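Local structure of cyclopropane mycolic acid synthase MmaA2 (Mycobacterium tuberculosis, 1TPY) at residues A[11-16]-A[95-100]; A[131-136]-A[155-160]; A[139-144]-A[198-203]. The protein transfers a methylene group from S-adenosyl-L-methionine to a double bond of mycolic acids, forming a cis cyclopropane ring at the distal position of alpha-mycolates. All blocks are in the same frame, centred on the assembly; numbering follows the deposited sequence.

Contact 1: residues A[11-16]-A[95-100]; sequences DVQAHY and LSKNQA. With SAH (S-adenosyl-L-homocysteine), chain C; 16A (cetyl-trimethyl-ammonium), chain D.
Ser96 OG, packed against Tyr16, is gripped by two groups. It accepts the backbone N-H of Gln99 at 2.9 Å, an N-cap bond that starts helix 97-108, and it is hydrogen-bonded to Asp17 OD2, just beyond helix 9-16. The contact forms one wall of the cofactor site in the Rossmann-like methyltransferase fold, where the loop after strand 89-94 meets an N-terminal helix folded over the nucleoside. The Ser96 hydroxyl lies opposite the backbone N (chi1 161°), the setting that carries OG over the first turn. Both ribose hydroxyls of S-adenosyl-L-homocysteine are held from the 95-100 side: Leu95 N donates to O2' at 3.1 Å, and the extended Gln99 side chain delivers NE2 to O3' at 2.6 Å. The amide plane of Gln99 is turned 41° from the Tyr16 ring. Its OE1, buried with no polar partner in the model, approaches Tyr16 CD2 obliquely. Leu95 CD1 touches the adenine at C5, while Val12, crossing Leu95 at about a right angle, meets that same methyl with CG2 at 3.7 Å and turns CG1 toward the ribose. Lys97, bent at chi3 and chi4, comes back toward the Gln13 side chain. The Tyr16 ring is sandwiched between His15 CD2 over one face and the ribose C3' over the other, and its hydroxyl is hydrogen-bonded to His141. This puts Tyr16 beside the reaction centre: CE2 lies 3.3 Å from the cofactor SD, and OH is 3.1 Å from C16 of the bound cetyl-trimethyl-ammonium.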
loop_
_atom_site.group_PDB
_atom_site.type_symbol
_atom_site.label_atom_id
_atom_site.label_comp_id
_atom_site.label_asym_id
_atom_site.label_seq_id
_atom_site.Cartn_x
_atom_site.Cartn_y
_atom_site.Cartn_z
ATOM N N ASP A 11 -7.844 8.703 -11.078
ATOM C CA ASP A 11 -6.999 9.217 -9.998
ATOM C C ASP A 11 -5.842 8.304 -9.635
ATOM O O ASP A 11 -4.707 8.757 -9.502
ATOM C CB ASP A 11 -7.816 9.472 -8.731
ATOM C CG ASP A 11 -8.724 10.668 -8.855
ATOM O OD1 ASP A 11 -8.317 11.654 -9.504
ATOM O OD2 ASP A 11 -9.838 10.627 -8.289
ATOM N N VAL A 12 -6.137 7.018 -9.461
ATOM C CA VAL A 12 -5.122 6.035 -9.091
ATOM C C VAL A 12 -4.149 5.785 -10.238
ATOM O O VAL A 12 -2.944 5.675 -10.019
ATOM C CB VAL A 12 -5.779 4.701 -8.657
ATOM C CG1 VAL A 12 -4.710 3.669 -8.305
ATOM C CG2 VAL A 12 -6.691 4.939 -7.460
ATOM N N GLN A 13 -4.670 5.705 -11.459
ATOM C CA GLN A 13 -3.833 5.472 -12.636
ATOM C C GLN A 13 -2.898 6.648 -12.943
ATOM O O GLN A 13 -1.792 6.452 -13.443
ATOM C CB GLN A 13 -4.711 5.163 -13.856
ATOM C CG GLN A 13 -5.340 3.777 -13.812
ATOM C CD GLN A 13 -6.276 3.500 -14.980
ATOM O OE1 GLN A 13 -6.756 2.378 -15.146
ATOM N NE2 GLN A 13 -6.544 4.522 -15.789
ATOM N N ALA A 14 -3.347 7.862 -12.640
ATOM C CA ALA A 14 -2.547 9.064 -12.876
ATOM C C ALA A 14 -1.194 8.944 -12.183
ATOM O O ALA A 14 -0.233 9.610 -12.558
ATOM C CB ALA A 14 -3.291 10.301 -12.366
ATOM N N HIS A 15 -1.122 8.093 -11.168
ATOM C CA HIS A 15 0.135 7.893 -10.461
ATOM C C HIS A 15 0.853 6.605 -10.886
ATOM O O HIS A 15 1.965 6.655 -11.412
ATOM C CB HIS A 15 -0.096 7.852 -8.945
ATOM C CG HIS A 15 1.169 7.824 -8.144
ATOM N ND1 HIS A 15 1.774 8.966 -7.663
ATOM C CD2 HIS A 15 1.971 6.794 -7.782
ATOM C CE1 HIS A 15 2.893 8.642 -7.041
ATOM N NE2 HIS A 15 3.038 7.330 -7.100
ATOM N N TYR A 16 0.213 5.457 -10.672
ATOM C CA TYR A 16 0.846 4.175 -10.976
ATOM C C TYR A 16 1.054 3.795 -12.430
ATOM O O TYR A 16 1.809 2.866 -12.720
ATOM C CB TYR A 16 0.108 3.043 -10.255
ATOM C CG TYR A 16 -0.051 3.321 -8.785
ATOM C CD1 TYR A 16 -1.205 3.930 -8.295
ATOM C CD2 TYR A 16 0.993 3.075 -7.896
ATOM C CE1 TYR A 16 -1.312 4.293 -6.958
ATOM C CE2 TYR A 16 0.896 3.436 -6.559
ATOM C CZ TYR A 16 -0.254 4.044 -6.098
ATOM O OH TYR A 16 -0.339 4.418 -4.784
ATOM N N LEU A 95 -5.972 -1.059 -9.924
ATOM C CA LEU A 95 -6.612 -0.140 -10.845
ATOM C C LEU A 95 -5.599 0.345 -11.873
ATOM O O LEU A 95 -5.932 1.099 -12.790
ATOM C CB LEU A 95 -7.182 1.047 -10.071
ATOM C CG LEU A 95 -8.144 0.697 -8.935
ATOM C CD1 LEU A 95 -8.685 1.989 -8.332
ATOM C CD2 LEU A 95 -9.284 -0.165 -9.462
ATOM N N SER A 96 -4.358 -0.100 -11.705
ATOM C CA SER A 96 -3.266 0.278 -12.595
ATOM C C SER A 96 -3.097 -0.670 -13.779
ATOM O O SER A 96 -2.890 -1.868 -13.600
ATOM C CB SER A 96 -1.959 0.332 -11.812
ATOM O OG SER A 96 -0.850 0.259 -12.688
ATOM N N LYS A 97 -3.184 -0.132 -14.991
ATOM C CA LYS A 97 -3.022 -0.962 -16.182
ATOM C C LYS A 97 -1.613 -1.538 -16.252
ATOM O O LYS A 97 -1.436 -2.720 -16.549
ATOM C CB LYS A 97 -3.305 -0.162 -17.456
ATOM C CG LYS A 97 -4.760 -0.207 -17.899
ATOM C CD LYS A 97 -4.936 0.380 -19.298
ATOM C CE LYS A 97 -5.000 1.902 -19.277
ATOM N NZ LYS A 97 -6.276 2.421 -18.696
ATOM N N ASN A 98 -0.612 -0.707 -15.989
ATOM C CA ASN A 98 0.768 -1.176 -16.037
ATOM C C ASN A 98 1.018 -2.271 -15.011
ATOM O O ASN A 98 1.716 -3.244 -15.289
ATOM C CB ASN A 98 1.745 -0.021 -15.806
ATOM C CG ASN A 98 1.706 1.002 -16.921
ATOM O OD1 ASN A 98 1.135 0.751 -17.985
ATOM N ND2 ASN A 98 2.323 2.159 -16.690
ATOM N N GLN A 99 0.443 -2.127 -13.825
ATOM C CA GLN A 99 0.638 -3.138 -12.792
ATOM C C GLN A 99 -0.032 -4.450 -13.174
ATOM O O GLN A 99 0.516 -5.523 -12.940
ATOM C CB GLN A 99 0.122 -2.622 -11.440
ATOM C CG GLN A 99 1.066 -1.600 -10.797
ATOM C CD GLN A 99 0.520 -0.983 -9.516
ATOM O OE1 GLN A 99 1.244 -0.309 -8.770
ATOM N NE2 GLN A 99 -0.757 -1.198 -9.262
ATOM N N ALA A 100 -1.208 -4.366 -13.787
ATOM C CA ALA A 100 -1.926 -5.567 -14.195
ATOM C C ALA A 100 -1.088 -6.339 -15.209
ATOM O O ALA A 100 -0.860 -7.536 -15.053
ATOM C CB ALA A 100 -3.279 -5.191 -14.802
HETATM N N SAH C . 0.234 -3.301 -2.296
HETATM C CA SAH C . 1.344 -2.928 -3.173
HETATM C CB SAH C . 1.024 -1.654 -3.996
HETATM C CG SAH C . 0.643 -0.385 -3.235
HETATM S SD SAH C . 0.311 1.028 -4.322
HETATM C C SAH C . 2.627 -2.713 -2.368
HETATM O O SAH C . 2.546 -2.703 -1.126
HETATM O OXT SAH C . 3.695 -2.541 -2.984
HETATM C "C5'" SAH C . -1.483 1.223 -4.162
HETATM C "C4'" SAH C . -2.218 0.061 -4.846
HETATM O "O4'" SAH C . -3.611 -0.032 -4.460
HETATM C "C3'" SAH C . -2.208 0.150 -6.371
HETATM O "O3'" SAH C . -1.949 -1.158 -6.914
HETATM C "C2'" SAH C . -3.591 0.630 -6.705
HETATM O "O2'" SAH C . -3.957 0.296 -8.055
HETATM C "C1'" SAH C . -4.397 -0.068 -5.660
HETATM N N9 SAH C . -5.783 0.515 -5.421
HETATM C C8 SAH C . -6.191 1.776 -5.122
HETATM N N7 SAH C . -7.464 1.952 -4.971
HETATM C C5 SAH C . -7.968 0.667 -5.194
HETATM C C6 SAH C . -9.277 0.112 -5.192
HETATM N N6 SAH C . -10.364 0.837 -4.945
HETATM N N1 SAH C . -9.410 -1.230 -5.459
HETATM C C2 SAH C . -8.309 -1.976 -5.713
HETATM N N3 SAH C . -7.031 -1.567 -5.744
HETATM C C4 SAH C . -6.936 -0.217 -5.471
HETATM C C1 16A D . 5.091 7.248 0.396
HETATM C C2 16A D . 3.762 8.002 0.374
HETATM C C3 16A D . 3.593 8.827 1.660
HETATM C C4 16A D . 2.312 9.645 1.751
HETATM C C5 16A D . 2.294 10.409 3.085
HETATM C C6 16A D . 1.056 11.286 3.331
HETATM C C7 16A D . 0.800 12.493 2.393
HETATM C C8 16A D . -0.634 13.071 2.329
HETATM C C9 16A D . -1.791 12.073 2.085
HETATM C C10 16A D . -1.790 11.329 0.729
HETATM C C11 16A D . -2.631 10.030 0.663
HETATM C C12 16A D . -2.289 9.085 -0.500
HETATM C C13 16A D . -1.421 7.905 -0.047
HETATM C C14 16A D . -1.010 7.029 -1.228
HETATM C C15 16A D . 0.062 6.052 -0.716
HETATM C C16 16A D . 0.605 5.262 -1.925
HETATM N N1 16A D . 1.711 4.210 -1.915
HETATM C C17 16A D . 2.225 3.574 -2.980
HETATM C C18 16A D . 2.938 4.731 -1.198
HETATM C C19 16A D . 1.250 3.040 -1.074
#

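Contact 2: residues A[131-136]-A[155-160]; sequences DRIVSI and HKILPP. With SAH (S-adenosyl-L-homocysteine), chain C.
A beta-alpha-beta crossover of the Rossmann-like fold is fastened here: strand 132-136 leads through helices 139-142 and 147-157 to its parallel neighbour, strand 163-171, and the end of the second helix packs back on the beginning of the first strand. Ile133 carries the apolar part. Its CG1 stands beside the backbone N and the chain runs on extended (chi2 167°), pushing CD1 out to Leu158 CG at 3.6 Å and to Ile157 CD1 at 3.8 Å. Leu158, the first residue to leave the helical conformation, crosses Ile133 obliquely and lays its CD2 branch against the strand backbone, 3.7 Å from Arg132 CA. Pro159 follows, its CD 3.4 Å from Asp131 O, the carbonyl just before the strand. The same oxygen accepts a hydrogen bond from the arginine next in sequence: bent at chi2, Arg132 curls back so that NH1 donates to Asp131 O at 2.6 Å in a nearly straight bond (162°). The oxygen lies in the guanidinium plane, whereas NH1 stands 45° above the carbonyl plane. Pro159 CG reaches the same NH1, and Arg132 NE is tied to Leu60 O. At the far end of the strand, Ile136 O accepts a hydrogen bond from the amino N of S-adenosyl-L-homocysteine at 2.8 Å. Across the contact itself the joint is therefore made by van der Waals packing of methyls and a proline ring, while the polar group at its edge, Asp131 O, is satisfied locally by a buried, probably positively charged guanidinium.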
loop_
_atom_site.group_PDB
_atom_site.type_symbol
_atom_site.label_atom_id
_atom_site.label_comp_id
_atom_site.label_asym_id
_atom_site.label_seq_id
_atom_site.Cartn_x
_atom_site.Cartn_y
_atom_site.Cartn_z
ATOM N N ASP A 131 -10.089 -16.784 1.258
ATOM C CA ASP A 131 -9.751 -17.211 2.611
ATOM C C ASP A 131 -9.100 -16.156 3.481
ATOM O O ASP A 131 -9.365 -16.079 4.677
ATOM C CB ASP A 131 -8.872 -18.447 2.531
ATOM C CG ASP A 131 -9.579 -19.594 1.851
ATOM O OD1 ASP A 131 -9.020 -20.167 0.894
ATOM O OD2 ASP A 131 -10.710 -19.909 2.281
ATOM N N ARG A 132 -8.246 -15.339 2.885
ATOM C CA ARG A 132 -7.579 -14.289 3.633
ATOM C C ARG A 132 -7.398 -13.087 2.719
ATOM O O ARG A 132 -7.438 -13.219 1.495
ATOM C CB ARG A 132 -6.229 -14.793 4.138
ATOM C CG ARG A 132 -6.326 -15.922 5.169
ATOM C CD ARG A 132 -6.886 -15.421 6.501
ATOM N NE ARG A 132 -6.877 -16.456 7.534
ATOM C CZ ARG A 132 -7.754 -17.454 7.616
ATOM N NH1 ARG A 132 -8.735 -17.563 6.727
ATOM N NH2 ARG A 132 -7.639 -18.355 8.582
ATOM N N ILE A 133 -7.229 -11.912 3.313
ATOM C CA ILE A 133 -7.045 -10.701 2.537
ATOM C C ILE A 133 -5.883 -9.876 3.061
ATOM O O ILE A 133 -5.746 -9.669 4.269
ATOM C CB ILE A 133 -8.298 -9.789 2.570
ATOM C CG1 ILE A 133 -9.517 -10.522 2.010
ATOM C CG2 ILE A 133 -8.041 -8.531 1.747
ATOM C CD1 ILE A 133 -10.825 -9.806 2.300
ATOM N N VAL A 134 -5.034 -9.430 2.142
ATOM C CA VAL A 134 -3.928 -8.565 2.499
ATOM C C VAL A 134 -4.083 -7.314 1.637
ATOM O O VAL A 134 -4.430 -7.394 0.456
ATOM C CB VAL A 134 -2.550 -9.215 2.223
ATOM C CG1 VAL A 134 -2.389 -9.521 0.751
ATOM C CG2 VAL A 134 -1.447 -8.285 2.698
ATOM N N SER A 135 -3.875 -6.159 2.240
ATOM C CA SER A 135 -3.971 -4.906 1.509
ATOM C C SER A 135 -2.949 -3.977 2.127
ATOM O O SER A 135 -3.065 -3.586 3.288
ATOM C CB SER A 135 -5.370 -4.299 1.624
ATOM O OG SER A 135 -5.465 -3.158 0.792
ATOM N N ILE A 136 -1.948 -3.631 1.334
ATOM C CA ILE A 136 -0.870 -2.781 1.791
ATOM C C ILE A 136 -0.759 -1.520 0.956
ATOM O O ILE A 136 -0.496 -1.585 -0.243
ATOM C CB ILE A 136 0.463 -3.556 1.717
ATOM C CG1 ILE A 136 0.352 -4.834 2.552
ATOM C CG2 ILE A 136 1.614 -2.679 2.187
ATOM C CD1 ILE A 136 1.460 -5.827 2.298
ATOM N N HIS A 155 -15.554 -8.309 4.778
ATOM C CA HIS A 155 -16.228 -9.146 5.763
ATOM C C HIS A 155 -17.128 -10.145 5.036
ATOM O O HIS A 155 -17.244 -11.306 5.431
ATOM C CB HIS A 155 -17.052 -8.249 6.701
ATOM C CG HIS A 155 -17.557 -8.941 7.930
ATOM N ND1 HIS A 155 -18.630 -9.806 7.914
ATOM C CD2 HIS A 155 -17.134 -8.892 9.215
ATOM C CE1 HIS A 155 -18.845 -10.260 9.135
ATOM N NE2 HIS A 155 -17.951 -9.721 9.943
ATOM N N LYS A 156 -17.748 -9.684 3.958
ATOM C CA LYS A 156 -18.637 -10.524 3.173
ATOM C C LYS A 156 -17.905 -11.676 2.482
ATOM O O LYS A 156 -18.360 -12.820 2.534
ATOM C CB LYS A 156 -19.356 -9.677 2.116
ATOM C CG LYS A 156 -20.432 -10.416 1.329
ATOM C CD LYS A 156 -21.568 -10.850 2.251
ATOM C CE LYS A 156 -22.774 -11.369 1.477
ATOM N NZ LYS A 156 -23.924 -11.692 2.383
ATOM N N ILE A 157 -16.770 -11.384 1.849
ATOM C CA ILE A 157 -16.048 -12.425 1.122
ATOM C C ILE A 157 -15.147 -13.345 1.940
ATOM O O ILE A 157 -14.714 -14.384 1.441
ATOM C CB ILE A 157 -15.223 -11.829 -0.051
ATOM C CG1 ILE A 157 -14.054 -10.995 0.474
ATOM C CG2 ILE A 157 -16.125 -10.960 -0.921
ATOM C CD1 ILE A 157 -13.195 -10.399 -0.632
ATOM N N LEU A 158 -14.871 -12.981 3.187
ATOM C CA LEU A 158 -14.023 -13.811 4.044
ATOM C C LEU A 158 -14.803 -14.920 4.734
ATOM O O LEU A 158 -15.996 -14.787 4.986
ATOM C CB LEU A 158 -13.358 -12.961 5.127
ATOM C CG LEU A 158 -12.143 -12.118 4.752
ATOM C CD1 LEU A 158 -11.739 -11.262 5.945
ATOM C CD2 LEU A 158 -11.005 -13.026 4.332
ATOM N N PRO A 159 -14.134 -16.040 5.045
ATOM C CA PRO A 159 -14.838 -17.132 5.720
ATOM C C PRO A 159 -15.167 -16.668 7.143
ATOM O O PRO A 159 -14.697 -15.617 7.578
ATOM C CB PRO A 159 -13.823 -18.272 5.676
ATOM C CG PRO A 159 -12.507 -17.549 5.736
ATOM C CD PRO A 159 -12.726 -16.394 4.789
ATOM N N PRO A 160 -15.979 -17.439 7.883
ATOM C CA PRO A 160 -16.345 -17.055 9.251
ATOM C C PRO A 160 -15.189 -16.767 10.211
ATOM O O PRO A 160 -15.337 -15.986 11.151
ATOM C CB PRO A 160 -17.225 -18.221 9.713
ATOM C CG PRO A 160 -16.736 -19.373 8.891
ATOM C CD PRO A 160 -16.553 -18.750 7.537
HETATM N N SAH C . 0.234 -3.301 -2.296
HETATM C CA SAH C . 1.344 -2.928 -3.173
HETATM C CB SAH C . 1.024 -1.654 -3.996
HETATM C CG SAH C . 0.643 -0.385 -3.235
HETATM S SD SAH C . 0.311 1.028 -4.322
HETATM C C SAH C . 2.627 -2.713 -2.368
HETATM O O SAH C . 2.546 -2.703 -1.126
HETATM O OXT SAH C . 3.695 -2.541 -2.984
HETATM C "C5'" SAH C . -1.483 1.223 -4.162
HETATM C "C4'" SAH C . -2.218 0.061 -4.846
HETATM O "O4'" SAH C . -3.611 -0.032 -4.460
HETATM C "C3'" SAH C . -2.208 0.150 -6.371
HETATM O "O3'" SAH C . -1.949 -1.158 -6.914
HETATM C "C2'" SAH C . -3.591 0.630 -6.705
HETATM O "O2'" SAH C . -3.957 0.296 -8.055
HETATM C "C1'" SAH C . -4.397 -0.068 -5.660
HETATM N N9 SAH C . -5.783 0.515 -5.421
HETATM C C8 SAH C . -6.191 1.776 -5.122
HETATM N N7 SAH C . -7.464 1.952 -4.971
HETATM C C5 SAH C . -7.968 0.667 -5.194
HETATM C C6 SAH C . -9.277 0.112 -5.192
HETATM N N6 SAH C . -10.364 0.837 -4.945
HETATM N N1 SAH C . -9.410 -1.230 -5.459
HETATM C C2 SAH C . -8.309 -1.976 -5.713
HETATM N N3 SAH C . -7.031 -1.567 -5.744
HETATM C C4 SAH C . -6.936 -0.217 -5.471
#

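Contact 3: residues A[139-144]-A[198-203]; sequences FEHFGH and EIFPGG. With 16A (cetyl-trimethyl-ammonium), chain D; SAH (S-adenosyl-L-homocysteine), chain C.
His141 and Phe200 both carry CG beside the backbone N and anti to the carbonyl carbon (chi1 -72° and -64°), and these torsions swing the two rings together from a short helix and a turn. CE1 of His141 meets Phe200 CD2 at 3.6 Å, with the Phe200 atom near the imidazole plane, at its edge; the rings are inclined by 76° in an oblique pairing. A water in the imidazole plane bridges the segments, lying 2.6 Å from His141 ND1 and donating to Pro201 O at 2.7 Å. With NE2 hydrogen-bonded to Tyr16, the imidazole is held at both nitrogens, which fixes its rotation. The contact lies between the cofactor site and the pocket of the bound detergent, cetyl-trimethyl-ammonium. On the cofactor side, His141 CB packs 3.5 Å from N7 of S-adenosyl-L-homocysteine, and Phe142 turns its ring edge to the adenine. On the other side, Phe200 offers a full face to the detergent, C14 sitting over the ring centre, with Ile199 CG2 over the opposite face, offset from the centre. Phe200 to Gly203 form a type II turn, closed by Gly203 N to Phe200 O, and Gly203 CA comes within 3.8 Å of C12. On the side of the alkyl chain away from Phe200, Glu140 CB comes within 3.5 Å of C13, whereas its bent side chain takes the carboxylate away to Ile169 N. Detergent atoms C12 to C16 thus lie against hydrocarbon and aromatic surface, with both His141 nitrogens and Glu140 OE2 engaged by other partners, consistent with a channel for the substrate's acyl chain.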
loop_
_atom_site.group_PDB
_atom_site.type_symbol
_atom_site.label_atom_id
_atom_site.label_comp_id
_atom_site.label_asym_id
_atom_site.label_seq_id
_atom_site.Cartn_x
_atom_site.Cartn_y
_atom_site.Cartn_z
ATOM N N PHE A 139 -5.541 1.224 0.847
ATOM C CA PHE A 139 -6.617 1.864 1.602
ATOM C C PHE A 139 -6.666 3.392 1.486
ATOM O O PHE A 139 -7.746 3.977 1.376
ATOM C CB PHE A 139 -6.488 1.484 3.077
ATOM C CG PHE A 139 -7.732 1.736 3.886
ATOM C CD1 PHE A 139 -8.803 0.840 3.837
ATOM C CD2 PHE A 139 -7.824 2.848 4.719
ATOM C CE1 PHE A 139 -9.949 1.046 4.611
ATOM C CE2 PHE A 139 -8.970 3.067 5.500
ATOM C CZ PHE A 139 -10.036 2.162 5.447
ATOM N N GLU A 140 -5.494 4.022 1.531
ATOM C CA GLU A 140 -5.378 5.475 1.448
ATOM C C GLU A 140 -6.080 6.046 0.213
ATOM O O GLU A 140 -6.486 7.210 0.203
ATOM C CB GLU A 140 -3.898 5.883 1.438
ATOM C CG GLU A 140 -3.084 5.370 2.632
ATOM C CD GLU A 140 -2.438 4.008 2.390
ATOM O OE1 GLU A 140 -3.105 3.111 1.837
ATOM O OE2 GLU A 140 -1.261 3.834 2.765
ATOM N N HIS A 141 -6.225 5.216 -0.817
ATOM C CA HIS A 141 -6.873 5.609 -2.072
ATOM C C HIS A 141 -8.384 5.390 -2.079
ATOM O O HIS A 141 -9.100 6.002 -2.865
ATOM C CB HIS A 141 -6.289 4.813 -3.242
ATOM C CG HIS A 141 -4.899 5.210 -3.622
ATOM N ND1 HIS A 141 -4.613 6.406 -4.246
ATOM C CD2 HIS A 141 -3.717 4.563 -3.487
ATOM C CE1 HIS A 141 -3.314 6.478 -4.479
ATOM N NE2 HIS A 141 -2.748 5.373 -4.029
ATOM N N PHE A 142 -8.862 4.504 -1.216
ATOM C CA PHE A 142 -10.282 4.176 -1.170
ATOM C C PHE A 142 -11.239 5.350 -1.016
ATOM O O PHE A 142 -12.301 5.368 -1.635
ATOM C CB PHE A 142 -10.550 3.162 -0.052
ATOM C CG PHE A 142 -9.915 1.817 -0.279
ATOM C CD1 PHE A 142 -10.008 0.828 0.690
ATOM C CD2 PHE A 142 -9.195 1.550 -1.439
ATOM C CE1 PHE A 142 -9.389 -0.410 0.516
ATOM C CE2 PHE A 142 -8.574 0.315 -1.622
ATOM C CZ PHE A 142 -8.671 -0.668 -0.639
ATOM N N GLY A 143 -10.861 6.326 -0.201
ATOM C CA GLY A 143 -11.727 7.468 0.033
ATOM C C GLY A 143 -12.529 7.202 1.294
ATOM O O GLY A 143 -13.070 6.111 1.467
ATOM N N HIS A 144 -12.602 8.181 2.187
ATOM C CA HIS A 144 -13.340 8.003 3.435
ATOM C C HIS A 144 -14.780 7.567 3.199
ATOM O O HIS A 144 -15.323 6.756 3.952
ATOM C CB HIS A 144 -13.333 9.299 4.257
ATOM C CG HIS A 144 -11.977 9.708 4.743
ATOM N ND1 HIS A 144 -10.856 8.922 4.579
ATOM C CD2 HIS A 144 -11.564 10.815 5.405
ATOM C CE1 HIS A 144 -9.813 9.527 5.119
ATOM N NE2 HIS A 144 -10.216 10.677 5.627
ATOM N N GLU A 198 -0.719 16.911 -7.309
ATOM C CA GLU A 198 0.237 16.390 -8.284
ATOM C C GLU A 198 0.730 14.963 -8.068
ATOM O O GLU A 198 1.388 14.403 -8.942
ATOM C CB GLU A 198 1.463 17.311 -8.347
ATOM C CG GLU A 198 1.146 18.803 -8.391
ATOM C CD GLU A 198 2.391 19.659 -8.577
ATOM O OE1 GLU A 198 2.396 20.819 -8.110
ATOM O OE2 GLU A 198 3.359 19.175 -9.201
ATOM N N ILE A 199 0.416 14.367 -6.920
ATOM C CA ILE A 199 0.908 13.022 -6.630
ATOM C C ILE A 199 -0.157 11.952 -6.461
ATOM O O ILE A 199 -0.174 10.960 -7.192
ATOM C CB ILE A 199 1.797 13.033 -5.355
ATOM C CG1 ILE A 199 2.818 14.173 -5.444
ATOM C CG2 ILE A 199 2.504 11.695 -5.197
ATOM C CD1 ILE A 199 3.754 14.083 -6.653
ATOM N N PHE A 200 -1.036 12.147 -5.483
ATOM C CA PHE A 200 -2.093 11.191 -5.204
ATOM C C PHE A 200 -3.486 11.797 -5.198
ATOM O O PHE A 200 -4.103 11.933 -4.145
ATOM C CB PHE A 200 -1.851 10.518 -3.853
ATOM C CG PHE A 200 -0.606 9.688 -3.803
ATOM C CD1 PHE A 200 0.386 9.957 -2.862
ATOM C CD2 PHE A 200 -0.423 8.633 -4.691
ATOM C CE1 PHE A 200 1.543 9.183 -2.807
ATOM C CE2 PHE A 200 0.728 7.855 -4.642
ATOM C CZ PHE A 200 1.714 8.133 -3.696
ATOM N N PRO A 201 -4.001 12.183 -6.370
ATOM C CA PRO A 201 -5.349 12.756 -6.368
ATOM C C PRO A 201 -6.289 11.733 -5.727
ATOM O O PRO A 201 -6.120 10.526 -5.920
ATOM C CB PRO A 201 -5.642 12.947 -7.851
ATOM C CG PRO A 201 -4.288 13.228 -8.421
ATOM C CD PRO A 201 -3.397 12.229 -7.712
ATOM N N GLY A 202 -7.262 12.208 -4.958
ATOM C CA GLY A 202 -8.197 11.303 -4.310
ATOM C C GLY A 202 -7.617 10.648 -3.068
ATOM O O GLY A 202 -8.324 9.957 -2.342
ATOM N N GLY A 203 -6.328 10.873 -2.820
ATOM C CA GLY A 203 -5.679 10.283 -1.661
ATOM C C GLY A 203 -6.209 10.860 -0.362
ATOM O O GLY A 203 -6.111 12.066 -0.130
HETATM C C1 16A D . 5.091 7.248 0.396
HETATM C C2 16A D . 3.762 8.002 0.374
HETATM C C3 16A D . 3.593 8.827 1.660
HETATM C C4 16A D . 2.312 9.645 1.751
HETATM C C5 16A D . 2.294 10.409 3.085
HETATM C C6 16A D . 1.056 11.286 3.331
HETATM C C7 16A D . 0.800 12.493 2.393
HETATM C C8 16A D . -0.634 13.071 2.329
HETATM C C9 16A D . -1.791 12.073 2.085
HETATM C C10 16A D . -1.790 11.329 0.729
HETATM C C11 16A D . -2.631 10.030 0.663
HETATM C C12 16A D . -2.289 9.085 -0.500
HETATM C C13 16A D . -1.421 7.905 -0.047
HETATM C C14 16A D . -1.010 7.029 -1.228
HETATM C C15 16A D . 0.062 6.052 -0.716
HETATM C C16 16A D . 0.605 5.262 -1.925
HETATM N N1 16A D . 1.711 4.210 -1.915
HETATM C C17 16A D . 2.225 3.574 -2.980
HETATM C C18 16A D . 2.938 4.731 -1.198
HETATM C C19 16A D . 1.250 3.040 -1.074
HETATM N N SAH C . 0.234 -3.301 -2.296
HETATM C CA SAH C . 1.344 -2.928 -3.173
HETATM C CB SAH C . 1.024 -1.654 -3.996
HETATM C CG SAH C . 0.643 -0.385 -3.235
HETATM S SD SAH C . 0.311 1.028 -4.322
HETATM C C SAH C . 2.627 -2.713 -2.368
HETATM O O SAH C . 2.546 -2.703 -1.126
HETATM O OXT SAH C . 3.695 -2.541 -2.984
HETATM C "C5'" SAH C . -1.483 1.223 -4.162
HETATM C "C4'" SAH C . -2.218 0.061 -4.846
HETATM O "O4'" SAH C . -3.611 -0.032 -4.460
HETATM C "C3'" SAH C . -2.208 0.150 -6.371
HETATM O "O3'" SAH C . -1.949 -1.158 -6.914
HETATM C "C2'" SAH C . -3.591 0.630 -6.705
HETATM O "O2'" SAH C . -3.957 0.296 -8.055
HETATM C "C1'" SAH C . -4.397 -0.068 -5.660
HETATM N N9 SAH C . -5.783 0.515 -5.421
HETATM C C8 SAH C . -6.191 1.776 -5.122
HETATM N N7 SAH C . -7.464 1.952 -4.971
HETATM C C5 SAH C . -7.968 0.667 -5.194
HETATM C C6 SAH C . -9.277 0.112 -5.192
HETATM N N6 SAH C . -10.364 0.837 -4.945
HETATM N N1 SAH C . -9.410 -1.230 -5.459
HETATM C C2 SAH C . -8.309 -1.976 -5.713
HETATM N N3 SAH C . -7.031 -1.567 -5.744
HETATM C C4 SAH C . -6.936 -0.217 -5.471
HETATM O O HOH W 1 -6.525 8.107 -4.765
#

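In the fold
From the N terminus, helix 9-16 first meets the loop and helix start at 95-100, closing a loop that contains strands 67-71 and 89-94; contact 1 thus brings the N-terminal helix onto the cofactor end of the sheet. Further along, contacts 2 and 3 cross, because 139-144 lies between the segments of contact 2 and 198-203 follows both. Contact 2 ties helix 147-157 to the sheet, and contact 3 joins the helix after strand 132-136 to the turn following helix 186-199. Contacts 1 and 3 touch directly, His15 ND1 reaching Ile199 O, and share both ligands. Contact 2 lies about 22 Å from contact 3, centre to centre, and meets the cofactor through Ile136.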